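Local coordinates for protein oxaloacetate acetyl hydrolase (Cryphonectria parasitica, PDB 3LYE) that is a TIM-barrel protein of the phosphoenolpyruvate phosphomutase family, modelled here with bound calcium ions, at residues Arg17-Leu20 against Asp24-Ile27; Pro90-Met95 against Val164-Thr169; Leu218-Val223 against Glu234-Met239. One frame throughout, in Å; residues are numbered along the deposited sequence.

Interaction 1 of 3, residues Arg17-Leu20 against Asp24-Ile27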
loop_
_atom_site.group_PDB
_atom_site.type_symbol
_atom_site.label_atom_id
_atom_site.label_comp_id
_atom_site.label_asym_id
_atom_site.label_seq_id
_atom_site.Cartn_x
_atom_site.Cartn_y
_atom_site.Cartn_z
ATOM N N ARG A 17 4.984 -26.075 -12.395
ATOM C CA ARG A 17 4.444 -27.425 -12.260
ATOM C C ARG A 17 4.962 -28.282 -13.414
ATOM O O ARG A 17 5.256 -29.455 -13.210
ATOM C CB ARG A 17 2.926 -27.427 -12.198
ATOM C CG ARG A 17 2.418 -28.829 -12.010
ATOM C CD ARG A 17 1.066 -28.865 -11.474
ATOM N NE ARG A 17 0.975 -28.272 -10.154
ATOM C CZ ARG A 17 1.121 -28.924 -9.004
ATOM N NH1 ARG A 17 1.444 -30.212 -8.977
ATOM N NH2 ARG A 17 0.954 -28.261 -7.869
ATOM N N HIS A 18 5.079 -27.708 -14.613
ATOM C CA HIS A 18 5.593 -28.459 -15.759
ATOM C C HIS A 18 7.051 -28.886 -15.477
ATOM O O HIS A 18 7.454 -30.034 -15.718
ATOM C CB HIS A 18 5.535 -27.630 -17.041
ATOM C CG HIS A 18 6.279 -28.253 -18.173
ATOM N ND1 HIS A 18 5.763 -29.302 -18.897
ATOM C CD2 HIS A 18 7.519 -28.027 -18.663
ATOM C CE1 HIS A 18 6.641 -29.680 -19.807
ATOM N NE2 HIS A 18 7.717 -28.924 -19.685
ATOM N N LEU A 19 7.860 -27.957 -14.974
ATOM C CA LEU A 19 9.244 -28.301 -14.680
ATOM C C LEU A 19 9.304 -29.414 -13.662
ATOM O O LEU A 19 10.116 -30.325 -13.776
ATOM C CB LEU A 19 10.017 -27.101 -14.137
ATOM C CG LEU A 19 10.318 -26.008 -15.156
ATOM C CD1 LEU A 19 10.941 -24.788 -14.500
ATOM C CD2 LEU A 19 11.257 -26.540 -16.219
ATOM N N LEU A 20 8.445 -29.343 -12.655
ATOM C CA LEU A 20 8.436 -30.355 -11.612
ATOM C C LEU A 20 7.951 -31.740 -12.019
ATOM O O LEU A 20 8.562 -32.756 -11.677
ATOM C CB LEU A 20 7.541 -29.865 -10.469
ATOM C CG LEU A 20 7.488 -30.634 -9.148
ATOM C CD1 LEU A 20 8.855 -30.615 -8.476
ATOM C CD2 LEU A 20 6.439 -30.077 -8.195
ATOM N N ASP A 24 13.244 -33.906 -14.935
ATOM C CA ASP A 24 13.958 -34.410 -13.764
ATOM C C ASP A 24 15.059 -33.406 -13.390
ATOM O O ASP A 24 15.966 -33.702 -12.607
ATOM C CB ASP A 24 14.554 -35.767 -14.070
ATOM C CG ASP A 24 13.504 -36.747 -14.433
ATOM O OD1 ASP A 24 12.525 -36.851 -13.661
ATOM O OD2 ASP A 24 13.644 -37.393 -15.494
ATOM N N GLU A 25 14.955 -32.199 -13.915
ATOM C CA GLU A 25 15.984 -31.232 -13.605
ATOM C C GLU A 25 15.880 -30.631 -12.231
ATOM O O GLU A 25 14.842 -30.674 -11.588
ATOM C CB GLU A 25 16.066 -30.098 -14.649
ATOM C CG GLU A 25 14.771 -29.555 -15.249
ATOM C CD GLU A 25 15.042 -28.635 -16.440
ATOM O OE1 GLU A 25 14.443 -28.847 -17.523
ATOM O OE2 GLU A 25 15.866 -27.705 -16.297
ATOM N N LEU A 26 17.026 -30.183 -11.744
ATOM C CA LEU A 26 17.089 -29.521 -10.438
ATOM C C LEU A 26 16.744 -28.081 -10.805
ATOM O O LEU A 26 17.463 -27.439 -11.554
ATOM C CB LEU A 26 18.482 -29.591 -9.807
ATOM C CG LEU A 26 18.583 -28.762 -8.519
ATOM C CD1 LEU A 26 17.588 -29.262 -7.495
ATOM C CD2 LEU A 26 19.971 -28.777 -7.973
ATOM N N ILE A 27 15.661 -27.566 -10.245
ATOM C CA ILE A 27 15.204 -26.196 -10.537
ATOM C C ILE A 27 15.942 -25.250 -9.595
ATOM O O ILE A 27 15.669 -25.252 -8.402
ATOM C CB ILE A 27 13.671 -26.127 -10.432
ATOM C CG1 ILE A 27 12.993 -27.152 -11.360
ATOM C CG2 ILE A 27 13.166 -24.723 -10.753
ATOM C CD1 ILE A 27 11.568 -27.474 -10.944
#
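I27 reaches from the start of the first barrel strand, 27-32, to the side of helix 12-22, and L19 is the residue that receives it. The bond from CA to CB of I27 is directed toward the helix, and at CB the side chain forks. CG2 goes off towards the outer end of L19, and its nearest methyl there, L19 CD1, is 4.4 Å from I27 CG2. The longer branch does most of the touching. With CG1 beside the backbone N (chi1 -56°), it heads straight for the helix, and I27 CG1 comes within 4.1 Å of L19 CB. One bond further, I27 CD1 settles 3.6 Å from L19 CB. The same methyl lies 4.0 Å from L20 N, so the tip of I27 rests against the helix backbone where L19 passes into L20.

The other end of L19 serves a second neighbour. Its CD2 lies 4.1 Å from E25 OE1, the two side chains crossing at a slant; E25 sets off alongside the helix, but its carboxylate end comes nearer to L19. Helix 12-22 lies at the N-terminal ends of the barrel strands, and the turn leads from it into strand 27-32. R242 bonds through NH1 to the carbonyl of L20 and through NH2 to those of L19 and E25, while R17 forms a salt bridge with D193.

Across the contact itself the chemistry is almost entirely apolar, methyls against methylene and backbone. Van der Waals packing holds it, while hydrogen bonds from R242, T23 OG1 and the backbone of I27 give the turn its directional ties.

Interaction 2 of 3, residues Pro90-Met95 against Val164-Thr169. With CA (calcium ion), chain B.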
loop_
_atom_site.group_PDB
_atom_site.type_symbol
_atom_site.label_atom_id
_atom_site.label_comp_id
_atom_site.label_asym_id
_atom_site.label_seq_id
_atom_site.Cartn_x
_atom_site.Cartn_y
_atom_site.Cartn_z
ATOM N N PRO A 90 8.809 -18.491 -13.498
ATOM C CA PRO A 90 7.984 -18.626 -12.315
ATOM C C PRO A 90 8.700 -18.147 -11.047
ATOM O O PRO A 90 9.930 -18.232 -10.913
ATOM C CB PRO A 90 7.753 -20.159 -12.209
ATOM C CG PRO A 90 8.753 -20.762 -13.049
ATOM C CD PRO A 90 9.073 -19.793 -14.138
ATOM N N LEU A 91 7.892 -17.673 -10.110
ATOM C CA LEU A 91 8.336 -17.212 -8.835
ATOM C C LEU A 91 7.822 -18.077 -7.659
ATOM O O LEU A 91 6.617 -18.323 -7.560
ATOM C CB LEU A 91 7.792 -15.773 -8.553
ATOM C CG LEU A 91 8.273 -15.174 -7.215
ATOM C CD1 LEU A 91 9.787 -14.970 -7.161
ATOM C CD2 LEU A 91 7.503 -13.884 -6.905
ATOM N N ILE A 92 8.753 -18.604 -6.861
ATOM C CA ILE A 92 8.417 -19.307 -5.639
ATOM C C ILE A 92 8.606 -18.222 -4.555
ATOM O O ILE A 92 9.657 -17.553 -4.556
ATOM C CB ILE A 92 9.322 -20.484 -5.330
ATOM C CG1 ILE A 92 9.098 -21.570 -6.378
ATOM C CG2 ILE A 92 9.033 -21.021 -3.913
ATOM C CD1 ILE A 92 10.072 -22.722 -6.285
ATOM N N ALA A 93 7.641 -18.035 -3.651
ATOM C CA ALA A 93 7.756 -17.048 -2.605
ATOM C C ALA A 93 7.556 -17.632 -1.231
ATOM O O ALA A 93 6.793 -18.567 -1.043
ATOM C CB ALA A 93 6.729 -15.948 -2.797
ATOM N N ASP A 94 8.308 -17.103 -0.275
ATOM C CA ASP A 94 8.126 -17.487 1.102
ATOM C C ASP A 94 6.720 -17.036 1.519
ATOM O O ASP A 94 6.295 -15.941 1.109
ATOM C CB ASP A 94 9.145 -16.669 1.926
ATOM C CG ASP A 94 9.219 -17.020 3.397
ATOM O OD1 ASP A 94 8.434 -17.862 3.884
ATOM O OD2 ASP A 94 10.119 -16.427 4.064
ATOM N N MET A 95 5.965 -17.890 2.214
ATOM C CA MET A 95 4.674 -17.491 2.753
ATOM C C MET A 95 4.675 -17.683 4.289
ATOM O O MET A 95 3.639 -17.670 4.939
ATOM C CB MET A 95 3.436 -18.067 2.079
ATOM C CG MET A 95 3.234 -19.547 2.258
ATOM S SD MET A 95 1.628 -20.133 1.644
ATOM C CE MET A 95 0.579 -19.586 2.976
ATOM N N VAL A 164 2.186 -24.477 -6.678
ATOM C CA VAL A 164 3.004 -25.505 -6.048
ATOM C C VAL A 164 3.202 -25.171 -4.575
ATOM O O VAL A 164 3.897 -24.195 -4.232
ATOM C CB VAL A 164 4.343 -25.599 -6.778
ATOM C CG1 VAL A 164 5.301 -26.563 -6.079
ATOM C CG2 VAL A 164 4.102 -25.997 -8.227
ATOM N N LEU A 165 2.572 -25.967 -3.714
ATOM C CA LEU A 165 2.666 -25.762 -2.299
ATOM C C LEU A 165 3.793 -26.592 -1.728
ATOM O O LEU A 165 3.799 -27.821 -1.860
ATOM C CB LEU A 165 1.343 -26.117 -1.606
ATOM C CG LEU A 165 1.402 -25.855 -0.077
ATOM C CD1 LEU A 165 1.424 -24.331 0.239
ATOM C CD2 LEU A 165 0.247 -26.539 0.601
ATOM N N ILE A 166 4.751 -25.920 -1.109
ATOM C CA ILE A 166 5.894 -26.539 -0.485
ATOM C C ILE A 166 5.686 -26.533 1.002
ATOM O O ILE A 166 5.490 -25.484 1.630
ATOM C CB ILE A 166 7.194 -25.769 -0.824
ATOM C CG1 ILE A 166 7.445 -25.748 -2.330
ATOM C CG2 ILE A 166 8.400 -26.339 -0.035
ATOM C CD1 ILE A 166 7.915 -24.363 -2.846
ATOM N N ALA A 167 5.686 -27.736 1.579
ATOM C CA ALA A 167 5.527 -27.916 3.007
ATOM C C ALA A 167 6.891 -27.871 3.655
ATOM O O ALA A 167 7.702 -28.762 3.441
ATOM C CB ALA A 167 4.843 -29.250 3.331
ATOM N N ARG A 168 7.121 -26.848 4.455
ATOM C CA ARG A 168 8.385 -26.678 5.169
ATOM C C ARG A 168 8.246 -27.049 6.639
ATOM O O ARG A 168 7.243 -26.713 7.268
ATOM C CB ARG A 168 8.824 -25.201 5.104
ATOM C CG ARG A 168 9.946 -24.832 6.080
ATOM C CD ARG A 168 10.457 -23.447 5.809
ATOM N NE ARG A 168 11.156 -22.937 6.971
ATOM C CZ ARG A 168 11.891 -21.835 6.967
ATOM N NH1 ARG A 168 12.072 -21.159 5.845
ATOM N NH2 ARG A 168 12.470 -21.419 8.081
ATOM N N THR A 169 9.254 -27.751 7.158
ATOM C CA THR A 169 9.281 -28.108 8.555
ATOM C C THR A 169 10.600 -27.590 9.116
ATOM O O THR A 169 11.684 -27.817 8.569
ATOM C CB THR A 169 9.086 -29.603 8.909
ATOM O OG1 THR A 169 9.175 -29.754 10.332
ATOM C CG2 THR A 169 10.086 -30.485 8.282
HETATM CA CA CA B . 10.476 -16.599 6.529
HETATM O O HOH W 1 9.946 -18.816 5.883
HETATM O O HOH W 2 10.012 -17.729 8.671
HETATM O O HOH W 3 10.789 -14.298 6.464
HETATM O O HOH W 4 12.221 -16.247 8.327
HETATM O O HOH W 5 12.079 -17.122 5.466
#
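I92 and I166 supply the tight part of this contact, inside the barrel. I92 CG2 meets I166 CD1 at 3.7 Å, and the two side chains cross at about a right angle; in I92, chi1 -67° sets CG1 beside the backbone N and leaves CG2 anti to it. I166 gets its terminal methyl there with chi2 at 137°, a rotation well off the staggered value. A second apolar touch is slacker: M95 SD stands 4.4 Å from L165 CD1. L165 starts out pointing away from strand 91-94 and is packed against A152 and V153 of helix 142-158, so this pair belongs to the layer between strands and helices.

The strands involved are not neighbours. In this parallel TIM barrel strand 119-122 runs between 91-94 and 164-169, which explains why side chains alone span the distance; H121 of that middle strand touches D94, I166 and R168, and the side chain of M95 touches A120.

Towards the C-terminal ends of the strands the character changes from packed hydrocarbon to water and metal. D94 binds the calcium ion through OD2 at 2.5 Å, while its OD1 stays 3.6 Å from the calcium, so the carboxylate holds the metal by one oxygen. Five waters and D96 complete the coordination. Water 1, 2.4 Å from the calcium, also donates to D94 OD1 at 2.7 Å, which links the second oxygen to the metal shell and would restrain the rotation of the carboxylate. R168 reaches toward the site from the other strand, its NH1 3.2 Å from water 1. The charged atoms themselves do not meet: R168 NH1 remains 5.3 Å from D94 OD1, and an attraction between the opposite charges is likely at that distance.

Interaction 3 of 3, residues Leu218-Val223 against Glu234-Met239; sequences LLLNSV and EEAKAM
L220 pushes a single methyl, CD2, against helix 233-239, joining the first strand and the helix of the beta-alpha-beta unit 219-223, 233-239, 243-247 in this TIM barrel. The strand faces the helix at this point, with L220 CA 7.6 Å from A236 CA. L220 CD2 meets A236 CB at 3.6 Å and M239 CE at 4.0 Å. These two residues are three apart, so both come off the strand-facing side of the helix. The alanine allows the close approach because its side chain ends at CB; the methionine instead comes in from the flank, crossing L220 at about a right angle, with the chain turned at its last torsion (chi3 -55°) so that the methyl rather than the sulfur faces the leucine. M239 CE in turn lies 3.6 Å from A236 CB, and the three methyls form a compact triangle.

The next shell holds these groups in place. F200 and F241 touch L220, A206 and I231 touch M239, and A236 also rests on M244 of the neighbouring strand. L220 is pinned along that strand by backbone bonds with I243 and I245. At the start of the helix, E235 bonds back to the backbone N of T232 through OE1 and forms a salt bridge with K203 through OE2. Within the helix, M239 N donates to E235 O at 2.9 Å.

Only one branch of the leucine takes part: chi1 177° carries the fork toward the helix and chi2 61° turns CD2 to A236, leaving L220 CD1 6.0 Å from A236 CB.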
loop_
_atom_site.group_PDB
_atom_site.type_symbol
_atom_site.label_atom_id
_atom_site.label_comp_id
_atom_site.label_asym_id
_atom_site.label_seq_id
_atom_site.Cartn_x
_atom_site.Cartn_y
_atom_site.Cartn_z
ATOM N N LEU A 218 11.564 -33.053 -3.012
ATOM C CA LEU A 218 12.045 -32.177 -1.951
ATOM C C LEU A 218 12.764 -30.980 -2.576
ATOM O O LEU A 218 13.341 -31.036 -3.676
ATOM C CB LEU A 218 13.022 -32.856 -0.996
ATOM C CG LEU A 218 12.499 -34.057 -0.210
ATOM C CD1 LEU A 218 13.478 -34.380 0.917
ATOM C CD2 LEU A 218 11.116 -33.772 0.309
ATOM N N LEU A 219 12.782 -29.927 -1.783
ATOM C CA LEU A 219 13.405 -28.665 -2.096
ATOM C C LEU A 219 14.489 -28.462 -1.016
ATOM O O LEU A 219 14.260 -28.654 0.179
ATOM C CB LEU A 219 12.346 -27.568 -2.053
ATOM C CG LEU A 219 12.776 -26.122 -2.280
ATOM C CD1 LEU A 219 11.587 -25.254 -2.667
ATOM C CD2 LEU A 219 13.454 -25.534 -1.035
ATOM N N LEU A 220 15.661 -28.036 -1.461
ATOM C CA LEU A 220 16.811 -27.756 -0.617
ATOM C C LEU A 220 16.977 -26.241 -0.501
ATOM O O LEU A 220 17.091 -25.560 -1.502
ATOM C CB LEU A 220 18.089 -28.341 -1.240
ATOM C CG LEU A 220 19.386 -28.068 -0.497
ATOM C CD1 LEU A 220 19.360 -28.639 0.900
ATOM C CD2 LEU A 220 20.550 -28.614 -1.265
ATOM N N ASN A 221 16.979 -25.719 0.713
ATOM C CA ASN A 221 17.178 -24.297 0.940
ATOM C C ASN A 221 18.613 -24.039 1.367
ATOM O O ASN A 221 19.022 -24.432 2.454
ATOM C CB ASN A 221 16.260 -23.784 2.018
ATOM C CG ASN A 221 16.483 -22.310 2.316
ATOM O OD1 ASN A 221 16.971 -21.537 1.484
ATOM N ND2 ASN A 221 16.145 -21.920 3.521
ATOM N N SER A 222 19.370 -23.429 0.467
ATOM C CA SER A 222 20.766 -23.063 0.698
ATOM C C SER A 222 20.808 -21.638 1.285
ATOM O O SER A 222 20.395 -20.708 0.643
ATOM C CB SER A 222 21.496 -23.115 -0.635
ATOM O OG SER A 222 22.873 -22.873 -0.460
ATOM N N VAL A 223 21.320 -21.485 2.491
ATOM C CA VAL A 223 21.396 -20.198 3.168
ATOM C C VAL A 223 22.843 -19.758 3.125
ATOM O O VAL A 223 23.707 -20.293 3.837
ATOM C CB VAL A 223 20.887 -20.354 4.590
ATOM C CG1 VAL A 223 20.947 -19.032 5.332
ATOM C CG2 VAL A 223 19.469 -20.937 4.566
ATOM N N GLU A 234 25.521 -29.178 -8.292
ATOM C CA GLU A 234 25.766 -30.535 -8.789
ATOM C C GLU A 234 25.518 -31.577 -7.717
ATOM O O GLU A 234 24.959 -32.626 -8.003
ATOM C CB GLU A 234 27.195 -30.653 -9.296
ATOM C CG GLU A 234 27.408 -29.914 -10.594
ATOM C CD GLU A 234 28.804 -30.126 -11.165
ATOM O OE1 GLU A 234 29.494 -31.091 -10.745
ATOM O OE2 GLU A 234 29.212 -29.323 -12.034
ATOM N N GLU A 235 25.966 -31.309 -6.497
ATOM C CA GLU A 235 25.770 -32.234 -5.393
ATOM C C GLU A 235 24.286 -32.407 -5.045
ATOM O O GLU A 235 23.821 -33.531 -4.815
ATOM C CB GLU A 235 26.532 -31.767 -4.155
ATOM C CG GLU A 235 28.048 -31.957 -4.240
ATOM C CD GLU A 235 28.787 -31.308 -3.093
ATOM O OE1 GLU A 235 28.274 -30.335 -2.513
ATOM O OE2 GLU A 235 29.909 -31.758 -2.780
ATOM N N ALA A 236 23.543 -31.305 -4.985
ATOM C CA ALA A 236 22.119 -31.383 -4.662
ATOM C C ALA A 236 21.386 -32.187 -5.724
ATOM O O ALA A 236 20.498 -32.955 -5.423
ATOM C CB ALA A 236 21.524 -29.990 -4.490
ATOM N N LYS A 237 21.782 -32.027 -6.975
ATOM C CA LYS A 237 21.145 -32.750 -8.071
ATOM C C LYS A 237 21.395 -34.247 -7.926
ATOM O O LYS A 237 20.500 -35.083 -8.112
ATOM C CB LYS A 237 21.694 -32.209 -9.390
ATOM C CG LYS A 237 21.408 -33.054 -10.600
ATOM C CD LYS A 237 20.011 -32.816 -11.087
ATOM C CE LYS A 237 19.665 -33.734 -12.254
ATOM N NZ LYS A 237 19.995 -33.067 -13.548
ATOM N N ALA A 238 22.634 -34.595 -7.600
ATOM C CA ALA A 238 22.968 -36.005 -7.432
ATOM C C ALA A 238 22.246 -36.633 -6.218
ATOM O O ALA A 238 21.901 -37.825 -6.238
ATOM C CB ALA A 238 24.474 -36.173 -7.349
ATOM N N MET A 239 21.999 -35.816 -5.186
ATOM C CA MET A 239 21.302 -36.255 -3.961
ATOM C C MET A 239 19.829 -36.543 -4.276
ATOM O O MET A 239 19.154 -37.220 -3.501
ATOM C CB MET A 239 21.303 -35.147 -2.885
ATOM C CG MET A 239 22.589 -35.056 -2.044
ATOM S SD MET A 239 22.535 -33.716 -0.813
ATOM C CE MET A 239 22.157 -32.249 -1.746
#

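In the fold
From the N terminus, interaction 1 comes first, closing the short turn between helix 12-22 and strand 27-32 at the bottom of the barrel. Interaction 2 spans 68 residues and reaches over an intervening strand within the barrel. Interaction 3 closes a ten-residue connection between strand 219-223, the seventh in chain order, and the helix behind it. The three follow in series, so none nests in or crosses another. They touch nonetheless: R17 and L20 pack on V164, L26 and D24 on the helix of interaction 3, and I166 meets L219 in the interior. Thus the bottom cap, the barrel wall and an outer helix are joined.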